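Local coordinates for coat protein (Sulfolobus turreted icosahedral virus, PDB 2BBD) that forms the capsid shell of an archaeal virus as its major coat protein, with a fold that points to common ancestry with eukaryotic and bacterial viruses, at residues Asn59-Gly70 and Val128-Gln139; Thr50-Tyr58 and Asn94-Thr102. One frame throughout, in Å; residues are numbered along the deposited sequence.

Interaction 1 (Asn59-Gly70 and Val128-Gln139); sequences NLVQTFNLSYEG and VQNIILSILTGQ
The Phe64 ring meets Ile135 at its edge, where CE1 lies 3.7 Å from Ile135 CG1, while Val61 CG1 covers one face, 3.6 Å above the ring centre. The two segments are neighbouring antiparallel strands in a jelly-roll sheet of the double-jelly-roll capsid fold. Trp116 and Phe118 of strand 108-123 also pack against the Phe64 ring, edge-to-face. At the Tyr68 ring, Glu69 OE2 lies at the edge, in plane; the other carboxylate oxygen, Glu69 OE1, forms a salt bridge with Lys72. Val128 crosses Tyr68 at about a right angle, with its CB 3.8 Å from Tyr68 CD2. Phe64, Leu66, Leu133 and Ile135 share the buried face, and Phe64 reaches strand 108-123 from it, as does Val61. Thr63, Asn65, Ser67, Ile132, Ser134 and Leu136 lie on the other face. There water 2 links Thr63 OG1 to Ser134 O. With chi1 at 172°, Leu136 runs beside Gln62, both pointing the same way, and its CD2 comes 3.4 Å from Gln62 NE2. Paired backbone bonds join Thr63 to Leu136, Asn65 to Ser134 and Ser67 to Ile132. Gln62 and Thr63 both face Leu136, a classic beta bulge. Leu136 O accepts two backbone donors, Gln62 N at 2.8 Å and Thr63 N at 3.2 Å.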
loop_
_atom_site.group_PDB
_atom_site.type_symbol
_atom_site.label_atom_id
_atom_site.label_comp_id
_atom_site.label_asym_id
_atom_site.label_seq_id
_atom_site.Cartn_x
_atom_site.Cartn_y
_atom_site.Cartn_z
ATOM N N ASN A 59 0.349 -11.715 -3.839
ATOM C CA ASN A 59 -0.255 -12.357 -2.681
ATOM C C ASN A 59 0.610 -13.468 -2.065
ATOM O O ASN A 59 0.136 -14.256 -1.238
ATOM C CB ASN A 59 -1.660 -12.883 -3.003
ATOM C CG ASN A 59 -1.666 -13.975 -4.049
ATOM O OD1 ASN A 59 -0.627 -14.368 -4.578
ATOM N ND2 ASN A 59 -2.852 -14.475 -4.353
ATOM N N LEU A 60 1.873 -13.542 -2.480
ATOM C CA LEU A 60 2.792 -14.512 -1.881
ATOM C C LEU A 60 3.170 -13.948 -0.506
ATOM O O LEU A 60 3.820 -14.617 0.308
ATOM C CB LEU A 60 4.036 -14.715 -2.746
ATOM C CG LEU A 60 3.821 -15.560 -4.011
ATOM C CD1 LEU A 60 5.150 -15.720 -4.737
ATOM C CD2 LEU A 60 3.257 -16.931 -3.634
ATOM N N VAL A 61 2.778 -12.694 -0.274
ATOM C CA VAL A 61 2.966 -12.049 1.018
ATOM C C VAL A 61 1.547 -11.720 1.431
ATOM O O VAL A 61 0.814 -11.070 0.678
ATOM C CB VAL A 61 3.784 -10.722 0.955
ATOM C CG1 VAL A 61 3.514 -9.897 2.212
ATOM C CG2 VAL A 61 5.291 -11.017 0.897
ATOM N N GLN A 62 1.135 -12.208 2.597
ATOM C CA GLN A 62 -0.209 -11.931 3.073
ATOM C C GLN A 62 -0.308 -10.477 3.543
ATOM O O GLN A 62 -1.139 -9.721 3.041
ATOM C CB GLN A 62 -0.598 -12.891 4.203
ATOM C CG GLN A 62 -2.033 -12.711 4.690
ATOM C CD GLN A 62 -2.557 -13.914 5.463
ATOM O OE1 GLN A 62 -2.542 -15.041 4.956
ATOM N NE2 GLN A 62 -3.037 -13.678 6.691
ATOM N N THR A 63 0.537 -10.078 4.496
ATOM C CA THR A 63 0.503 -8.699 4.987
ATOM C C THR A 63 1.874 -8.145 5.360
ATOM O O THR A 63 2.782 -8.889 5.743
ATOM C CB THR A 63 -0.391 -8.545 6.248
ATOM O OG1 THR A 63 0.199 -9.265 7.333
ATOM C CG2 THR A 63 -1.793 -9.074 6.008
ATOM N N PHE A 64 2.009 -6.830 5.228
ATOM C CA PHE A 64 3.226 -6.120 5.608
ATOM C C PHE A 64 2.844 -5.200 6.749
ATOM O O PHE A 64 1.836 -4.489 6.670
ATOM C CB PHE A 64 3.762 -5.221 4.494
ATOM C CG PHE A 64 4.494 -5.945 3.417
ATOM C CD1 PHE A 64 5.687 -6.596 3.685
ATOM C CD2 PHE A 64 4.015 -5.934 2.111
ATOM C CE1 PHE A 64 6.400 -7.222 2.660
ATOM C CE2 PHE A 64 4.716 -6.553 1.089
ATOM C CZ PHE A 64 5.913 -7.198 1.363
ATOM N N ASN A 65 3.642 -5.206 7.805
ATOM C CA ASN A 65 3.387 -4.309 8.917
ATOM C C ASN A 65 4.674 -3.589 9.298
ATOM O O ASN A 65 5.658 -4.216 9.694
ATOM C CB ASN A 65 2.823 -5.074 10.112
ATOM C CG ASN A 65 2.384 -4.154 11.222
ATOM O OD1 ASN A 65 3.211 -3.606 11.968
ATOM N ND2 ASN A 65 1.078 -3.955 11.334
ATOM N N LEU A 66 4.672 -2.267 9.159
ATOM C CA LEU A 66 5.846 -1.464 9.498
ATOM C C LEU A 66 5.491 -0.605 10.703
ATOM O O LEU A 66 4.544 0.190 10.665
ATOM C CB LEU A 66 6.265 -0.573 8.327
ATOM C CG LEU A 66 7.513 0.278 8.584
ATOM C CD1 LEU A 66 8.728 -0.636 8.774
ATOM C CD2 LEU A 66 7.744 1.227 7.433
ATOM N N SER A 67 6.242 -0.790 11.781
ATOM C CA SER A 67 5.991 -0.056 13.005
ATOM C C SER A 67 7.273 0.209 13.796
ATOM O O SER A 67 8.312 -0.398 13.544
ATOM C CB SER A 67 5.017 -0.853 13.873
ATOM O OG SER A 67 5.648 -2.019 14.361
ATOM N N TYR A 68 7.184 1.132 14.749
ATOM C CA TYR A 68 8.314 1.477 15.603
ATOM C C TYR A 68 7.786 1.747 17.006
ATOM O O TYR A 68 6.592 2.000 17.191
ATOM C CB TYR A 68 9.060 2.708 15.067
ATOM C CG TYR A 68 8.228 3.964 14.994
ATOM C CD1 TYR A 68 7.297 4.150 13.974
ATOM C CD2 TYR A 68 8.348 4.955 15.965
ATOM C CE1 TYR A 68 6.501 5.297 13.928
ATOM C CE2 TYR A 68 7.563 6.098 15.930
ATOM C CZ TYR A 68 6.638 6.264 14.913
ATOM O OH TYR A 68 5.833 7.378 14.902
ATOM N N GLU A 69 8.675 1.665 17.990
ATOM C CA GLU A 69 8.310 1.886 19.382
ATOM C C GLU A 69 7.169 0.994 19.825
ATOM O O GLU A 69 6.374 1.365 20.686
ATOM C CB GLU A 69 7.948 3.349 19.608
ATOM C CG GLU A 69 9.153 4.200 19.922
ATOM C CD GLU A 69 8.857 5.676 19.803
ATOM O OE1 GLU A 69 7.759 6.095 20.233
ATOM O OE2 GLU A 69 9.727 6.413 19.286
ATOM N N GLY A 70 7.093 -0.181 19.210
ATOM C CA GLY A 70 6.071 -1.151 19.549
ATOM C C GLY A 70 4.646 -0.904 19.088
ATOM O O GLY A 70 4.031 -1.781 18.483
ATOM N N VAL A 128 14.029 7.364 17.206
ATOM C CA VAL A 128 13.017 6.437 17.703
ATOM C C VAL A 128 13.643 5.083 18.031
ATOM O O VAL A 128 14.809 4.840 17.726
ATOM C CB VAL A 128 11.884 6.216 16.664
ATOM C CG1 VAL A 128 11.293 7.553 16.227
ATOM C CG2 VAL A 128 12.422 5.448 15.469
ATOM N N GLN A 129 12.848 4.209 18.638
ATOM C CA GLN A 129 13.300 2.880 19.021
ATOM C C GLN A 129 12.548 1.767 18.310
ATOM O O GLN A 129 11.385 1.915 17.950
ATOM C CB GLN A 129 13.115 2.672 20.532
ATOM C CG GLN A 129 13.894 3.636 21.412
ATOM C CD GLN A 129 15.300 3.154 21.696
ATOM O OE1 GLN A 129 16.021 2.729 20.787
ATOM N NE2 GLN A 129 15.704 3.219 22.965
ATOM N N ASN A 130 13.242 0.653 18.121
ATOM C CA ASN A 130 12.675 -0.553 17.533
ATOM C C ASN A 130 11.778 -0.443 16.292
ATOM O O ASN A 130 10.555 -0.619 16.375
ATOM C CB ASN A 130 11.940 -1.310 18.637
ATOM C CG ASN A 130 12.841 -1.600 19.841
ATOM O OD1 ASN A 130 12.428 -1.461 20.996
ATOM N ND2 ASN A 130 14.079 -2.008 19.567
ATOM N N ILE A 131 12.389 -0.156 15.147
ATOM C CA ILE A 131 11.645 -0.085 13.898
ATOM C C ILE A 131 11.574 -1.533 13.410
ATOM O O ILE A 131 12.605 -2.162 13.171
ATOM C CB ILE A 131 12.376 0.753 12.837
ATOM C CG1 ILE A 131 12.660 2.161 13.380
ATOM C CG2 ILE A 131 11.518 0.840 11.574
ATOM C CD1 ILE A 131 13.496 3.032 12.441
ATOM N N ILE A 132 10.365 -2.063 13.273
ATOM C CA ILE A 132 10.192 -3.444 12.836
ATOM C C ILE A 132 9.303 -3.611 11.614
ATOM O O ILE A 132 8.174 -3.127 11.593
ATOM C CB ILE A 132 9.586 -4.314 13.974
ATOM C CG1 ILE A 132 10.536 -4.347 15.175
ATOM C CG2 ILE A 132 9.325 -5.731 13.469
ATOM C CD1 ILE A 132 9.916 -4.963 16.411
ATOM N N LEU A 133 9.825 -4.292 10.597
ATOM C CA LEU A 133 9.053 -4.587 9.395
ATOM C C LEU A 133 8.642 -6.054 9.521
ATOM O O LEU A 133 9.476 -6.950 9.445
ATOM C CB LEU A 133 9.893 -4.399 8.130
ATOM C CG LEU A 133 9.235 -4.947 6.852
ATOM C CD1 LEU A 133 7.951 -4.184 6.533
ATOM C CD2 LEU A 133 10.206 -4.836 5.701
ATOM N N SER A 134 7.357 -6.299 9.730
ATOM C CA SER A 134 6.879 -7.660 9.860
ATOM C C SER A 134 6.268 -8.150 8.552
ATOM O O SER A 134 5.376 -7.519 7.987
ATOM C CB SER A 134 5.852 -7.748 10.988
ATOM O OG SER A 134 6.406 -7.269 12.203
ATOM N N ILE A 135 6.771 -9.270 8.054
ATOM C CA ILE A 135 6.231 -9.828 6.822
ATOM C C ILE A 135 5.554 -11.143 7.139
ATOM O O ILE A 135 6.218 -12.109 7.527
ATOM C CB ILE A 135 7.330 -10.105 5.770
ATOM C CG1 ILE A 135 8.127 -8.836 5.497
ATOM C CG2 ILE A 135 6.691 -10.598 4.451
ATOM C CD1 ILE A 135 9.316 -9.065 4.580
ATOM N N LEU A 136 4.230 -11.167 7.017
ATOM C CA LEU A 136 3.474 -12.398 7.223
ATOM C C LEU A 136 3.351 -12.983 5.822
ATOM O O LEU A 136 2.671 -12.415 4.952
ATOM C CB LEU A 136 2.086 -12.117 7.802
ATOM C CG LEU A 136 1.143 -13.341 7.864
ATOM C CD1 LEU A 136 1.745 -14.482 8.711
ATOM C CD2 LEU A 136 -0.185 -12.892 8.432
ATOM N N THR A 137 4.033 -14.096 5.580
ATOM C CA THR A 137 3.988 -14.697 4.259
ATOM C C THR A 137 2.643 -15.320 3.953
ATOM O O THR A 137 1.886 -15.672 4.860
ATOM C CB THR A 137 5.046 -15.781 4.093
ATOM O OG1 THR A 137 4.806 -16.822 5.052
ATOM C CG2 THR A 137 6.450 -15.185 4.269
ATOM N N GLY A 138 2.353 -15.450 2.663
ATOM C CA GLY A 138 1.110 -16.059 2.244
ATOM C C GLY A 138 1.313 -17.558 2.094
ATOM O O GLY A 138 2.194 -18.143 2.723
ATOM N N GLN A 139 0.504 -18.177 1.246
ATOM C CA GLN A 139 0.576 -19.616 1.012
ATOM C C GLN A 139 1.184 -19.883 -0.372
ATOM O O GLN A 139 1.210 -19.000 -1.228
ATOM C CB GLN A 139 -0.840 -20.186 1.088
ATOM C CG GLN A 139 -0.965 -21.643 1.509
ATOM C CD GLN A 139 -0.538 -21.903 2.936
ATOM O OE1 GLN A 139 -0.965 -21.220 3.869
ATOM N NE2 GLN A 139 0.304 -22.905 3.115
HETATM O O HOH W 1 -0.376 -16.685 5.726
HETATM O O HOH W 2 2.507 -8.347 8.756
HETATM O O HOH W 3 6.048 -4.612 12.463
HETATM O O HOH W 4 8.168 -1.842 17.130
#

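Interaction 2 (Thr50-Tyr58 and Asn94-Thr102); sequences TLPSAPFPY and NPAYPAPGT
Pro98 CG lies at the edge of the Phe56 ring, in its plane and 3.7 Å from Phe56 CZ. The same Pro98 CG touches Leu51 CD1 at 3.6 Å, so one proline ring serves two apolar side chains. Phe56 CG is anti to the backbone N (chi1 165°), which extends the ring toward Pro98. Within its own segment the ring is sandwiched: Pro57 CB sits over the centre of one face, and Pro52 CD is offset toward the rim of the other. Ala96 CB meets the Tyr58 ring, 3.9 Å from Tyr58 CZ. Pro100 CB packs beside Pro52 O and Ala54 N, 3.6 Å from the latter.

Leu51 N donates to Thr102 O at 2.6 Å, in a nearly straight bond (166°). Gly101 N donates to Pro52 O at 3.0 Å from well above the carbonyl plane, and a weaker bond reaches Leu51 O. In the type II turn from Ala99 to Thr102, Thr102 N and Thr102 OG1 both donate to Ala99 O, from the same face of its plane. Cis peptides before Pro57 and Pro98 help set the chain path. Ile41 of strand 29-43 backs Phe56 and Pro98, and Val114 of strand 108-123 lies against Pro57 and Tyr58. The contact joins the loop 50-58 to the proline-rich segment around edge strand 96-97. Prolines bring no backbone N-H, so crossing bonds fall to Leu51 and Gly101, and ring fit does the rest.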
loop_
_atom_site.group_PDB
_atom_site.type_symbol
_atom_site.label_atom_id
_atom_site.label_comp_id
_atom_site.label_asym_id
_atom_site.label_seq_id
_atom_site.Cartn_x
_atom_site.Cartn_y
_atom_site.Cartn_z
ATOM N N THR A 50 -0.199 -24.238 -14.295
ATOM C CA THR A 50 -0.418 -22.867 -14.700
ATOM C C THR A 50 -0.554 -22.085 -13.407
ATOM O O THR A 50 -1.458 -22.349 -12.619
ATOM C CB THR A 50 -1.714 -22.719 -15.497
ATOM O OG1 THR A 50 -1.638 -23.534 -16.673
ATOM C CG2 THR A 50 -1.931 -21.262 -15.898
ATOM N N LEU A 51 0.346 -21.136 -13.177
ATOM C CA LEU A 51 0.283 -20.335 -11.960
ATOM C C LEU A 51 -1.019 -19.540 -11.949
ATOM O O LEU A 51 -1.573 -19.222 -13.002
ATOM C CB LEU A 51 1.516 -19.425 -11.870
ATOM C CG LEU A 51 2.764 -20.264 -11.576
ATOM C CD1 LEU A 51 4.045 -19.491 -11.819
ATOM C CD2 LEU A 51 2.682 -20.751 -10.129
ATOM N N PRO A 52 -1.533 -19.219 -10.752
ATOM C CA PRO A 52 -2.782 -18.466 -10.614
ATOM C C PRO A 52 -2.804 -17.081 -11.244
ATOM O O PRO A 52 -1.777 -16.540 -11.638
ATOM C CB PRO A 52 -3.001 -18.421 -9.098
ATOM C CG PRO A 52 -1.635 -18.505 -8.550
ATOM C CD PRO A 52 -0.942 -19.507 -9.432
ATOM N N SER A 53 -4.000 -16.519 -11.346
ATOM C CA SER A 53 -4.171 -15.197 -11.918
ATOM C C SER A 53 -3.830 -14.168 -10.846
ATOM O O SER A 53 -3.434 -14.521 -9.735
ATOM C CB SER A 53 -5.628 -15.006 -12.335
ATOM O OG SER A 53 -6.447 -15.004 -11.175
ATOM N N ALA A 54 -3.986 -12.896 -11.193
ATOM C CA ALA A 54 -3.750 -11.813 -10.256
ATOM C C ALA A 54 -4.688 -12.083 -9.073
ATOM O O ALA A 54 -5.754 -12.676 -9.243
ATOM C CB ALA A 54 -4.096 -10.489 -10.919
ATOM N N PRO A 55 -4.337 -11.612 -7.869
ATOM C CA PRO A 55 -3.160 -10.838 -7.476
ATOM C C PRO A 55 -1.819 -11.572 -7.329
ATOM O O PRO A 55 -0.884 -11.027 -6.741
ATOM C CB PRO A 55 -3.618 -10.178 -6.176
ATOM C CG PRO A 55 -4.415 -11.259 -5.551
ATOM C CD PRO A 55 -5.234 -11.808 -6.715
ATOM N N PHE A 56 -1.714 -12.799 -7.834
ATOM C CA PHE A 56 -0.426 -13.482 -7.782
ATOM C C PHE A 56 0.447 -12.675 -8.745
ATOM O O PHE A 56 -0.041 -12.175 -9.762
ATOM C CB PHE A 56 -0.553 -14.935 -8.265
ATOM C CG PHE A 56 0.772 -15.592 -8.590
ATOM C CD1 PHE A 56 1.372 -15.404 -9.834
ATOM C CD2 PHE A 56 1.443 -16.359 -7.639
ATOM C CE1 PHE A 56 2.620 -15.968 -10.129
ATOM C CE2 PHE A 56 2.691 -16.924 -7.925
ATOM C CZ PHE A 56 3.281 -16.727 -9.173
ATOM N N PRO A 57 1.751 -12.545 -8.462
ATOM C CA PRO A 57 2.532 -13.069 -7.337
ATOM C C PRO A 57 2.564 -12.208 -6.059
ATOM O O PRO A 57 3.166 -12.607 -5.056
ATOM C CB PRO A 57 3.917 -13.242 -7.956
ATOM C CG PRO A 57 4.019 -12.027 -8.831
ATOM C CD PRO A 57 2.632 -11.918 -9.468
ATOM N N TYR A 58 1.915 -11.044 -6.080
ATOM C CA TYR A 58 1.915 -10.173 -4.907
ATOM C C TYR A 58 1.322 -10.814 -3.664
ATOM O O TYR A 58 1.739 -10.483 -2.550
ATOM C CB TYR A 58 1.172 -8.863 -5.187
ATOM C CG TYR A 58 1.867 -7.981 -6.192
ATOM C CD1 TYR A 58 3.181 -7.557 -5.987
ATOM C CD2 TYR A 58 1.209 -7.556 -7.344
ATOM C CE1 TYR A 58 3.816 -6.731 -6.904
ATOM C CE2 TYR A 58 1.838 -6.729 -8.266
ATOM C CZ TYR A 58 3.136 -6.320 -8.041
ATOM O OH TYR A 58 3.750 -5.495 -8.944
ATOM N N ASN A 94 6.897 -2.291 -12.216
ATOM C CA ASN A 94 7.379 -2.952 -11.007
ATOM C C ASN A 94 7.702 -4.431 -11.203
ATOM O O ASN A 94 6.898 -5.188 -11.752
ATOM C CB ASN A 94 6.364 -2.816 -9.878
ATOM C CG ASN A 94 6.892 -3.355 -8.567
ATOM O OD1 ASN A 94 6.333 -4.297 -7.998
ATOM N ND2 ASN A 94 7.979 -2.768 -8.083
ATOM N N PRO A 95 8.893 -4.866 -10.745
ATOM C CA PRO A 95 9.255 -6.282 -10.904
ATOM C C PRO A 95 8.233 -7.199 -10.243
ATOM O O PRO A 95 8.001 -7.126 -9.041
ATOM C CB PRO A 95 10.632 -6.370 -10.244
ATOM C CG PRO A 95 11.214 -4.978 -10.511
ATOM C CD PRO A 95 10.023 -4.082 -10.211
ATOM N N ALA A 96 7.610 -8.050 -11.045
ATOM C CA ALA A 96 6.611 -8.984 -10.538
ATOM C C ALA A 96 6.685 -10.302 -11.301
ATOM O O ALA A 96 5.742 -10.695 -11.963
ATOM C CB ALA A 96 5.199 -8.378 -10.667
ATOM N N TYR A 97 7.817 -10.981 -11.204
ATOM C CA TYR A 97 7.995 -12.251 -11.887
ATOM C C TYR A 97 7.735 -13.394 -10.907
ATOM O O TYR A 97 8.117 -13.317 -9.731
ATOM C CB TYR A 97 9.414 -12.358 -12.442
ATOM C CG TYR A 97 9.798 -11.242 -13.391
ATOM C CD1 TYR A 97 10.287 -10.022 -12.911
ATOM C CD2 TYR A 97 9.683 -11.407 -14.772
ATOM C CE1 TYR A 97 10.654 -8.994 -13.792
ATOM C CE2 TYR A 97 10.047 -10.387 -15.657
ATOM C CZ TYR A 97 10.530 -9.187 -15.159
ATOM O OH TYR A 97 10.881 -8.187 -16.032
ATOM N N PRO A 98 7.046 -14.452 -11.369
ATOM C CA PRO A 98 6.520 -14.598 -12.732
ATOM C C PRO A 98 5.128 -13.970 -12.875
ATOM O O PRO A 98 4.396 -13.834 -11.894
ATOM C CB PRO A 98 6.480 -16.112 -12.916
ATOM C CG PRO A 98 6.046 -16.569 -11.565
ATOM C CD PRO A 98 6.915 -15.722 -10.631
ATOM N N ALA A 99 4.771 -13.588 -14.098
ATOM C CA ALA A 99 3.467 -12.996 -14.359
ATOM C C ALA A 99 2.386 -14.032 -14.088
ATOM O O ALA A 99 2.606 -15.234 -14.237
ATOM C CB ALA A 99 3.369 -12.520 -15.822
ATOM N N PRO A 100 1.194 -13.572 -13.688
ATOM C CA PRO A 100 0.068 -14.460 -13.402
ATOM C C PRO A 100 -0.189 -15.340 -14.630
ATOM O O PRO A 100 0.014 -14.902 -15.752
ATOM C CB PRO A 100 -1.087 -13.488 -13.171
ATOM C CG PRO A 100 -0.420 -12.217 -12.768
ATOM C CD PRO A 100 0.781 -12.159 -13.635
ATOM N N GLY A 101 -0.624 -16.575 -14.422
ATOM C CA GLY A 101 -0.905 -17.440 -15.552
ATOM C C GLY A 101 0.316 -18.085 -16.181
ATOM O O GLY A 101 0.197 -18.821 -17.154
ATOM N N THR A 102 1.493 -17.804 -15.642
ATOM C CA THR A 102 2.709 -18.402 -16.168
ATOM C C THR A 102 2.693 -19.900 -15.861
ATOM O O THR A 102 2.190 -20.330 -14.817
ATOM C CB THR A 102 3.962 -17.770 -15.534
ATOM O OG1 THR A 102 4.090 -16.420 -15.995
ATOM C CG2 THR A 102 5.233 -18.568 -15.899
#

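In the fold
Residues 50-58 run directly into 59-70, so the loop of interaction 2 leads into a strand of interaction 1. The centres of the contacts are about 22 Å apart. Interaction 1 lies nearer the middle of the chain and pairs two strands inside a sheet: one face is buried, and the other is mixed, with polar groups and waters beside Ile132 and Leu136. Interaction 2 lies farther out, where loops meet beside the edge strand 96-97 of the other sheet. Strand 108-123 touches both, and its Trp116 meets Val61 in the first and Tyr58 in the second. Regular backbone bonding dominates interaction 1. In interaction 2, prolines supply ring packing and limit backbone donors.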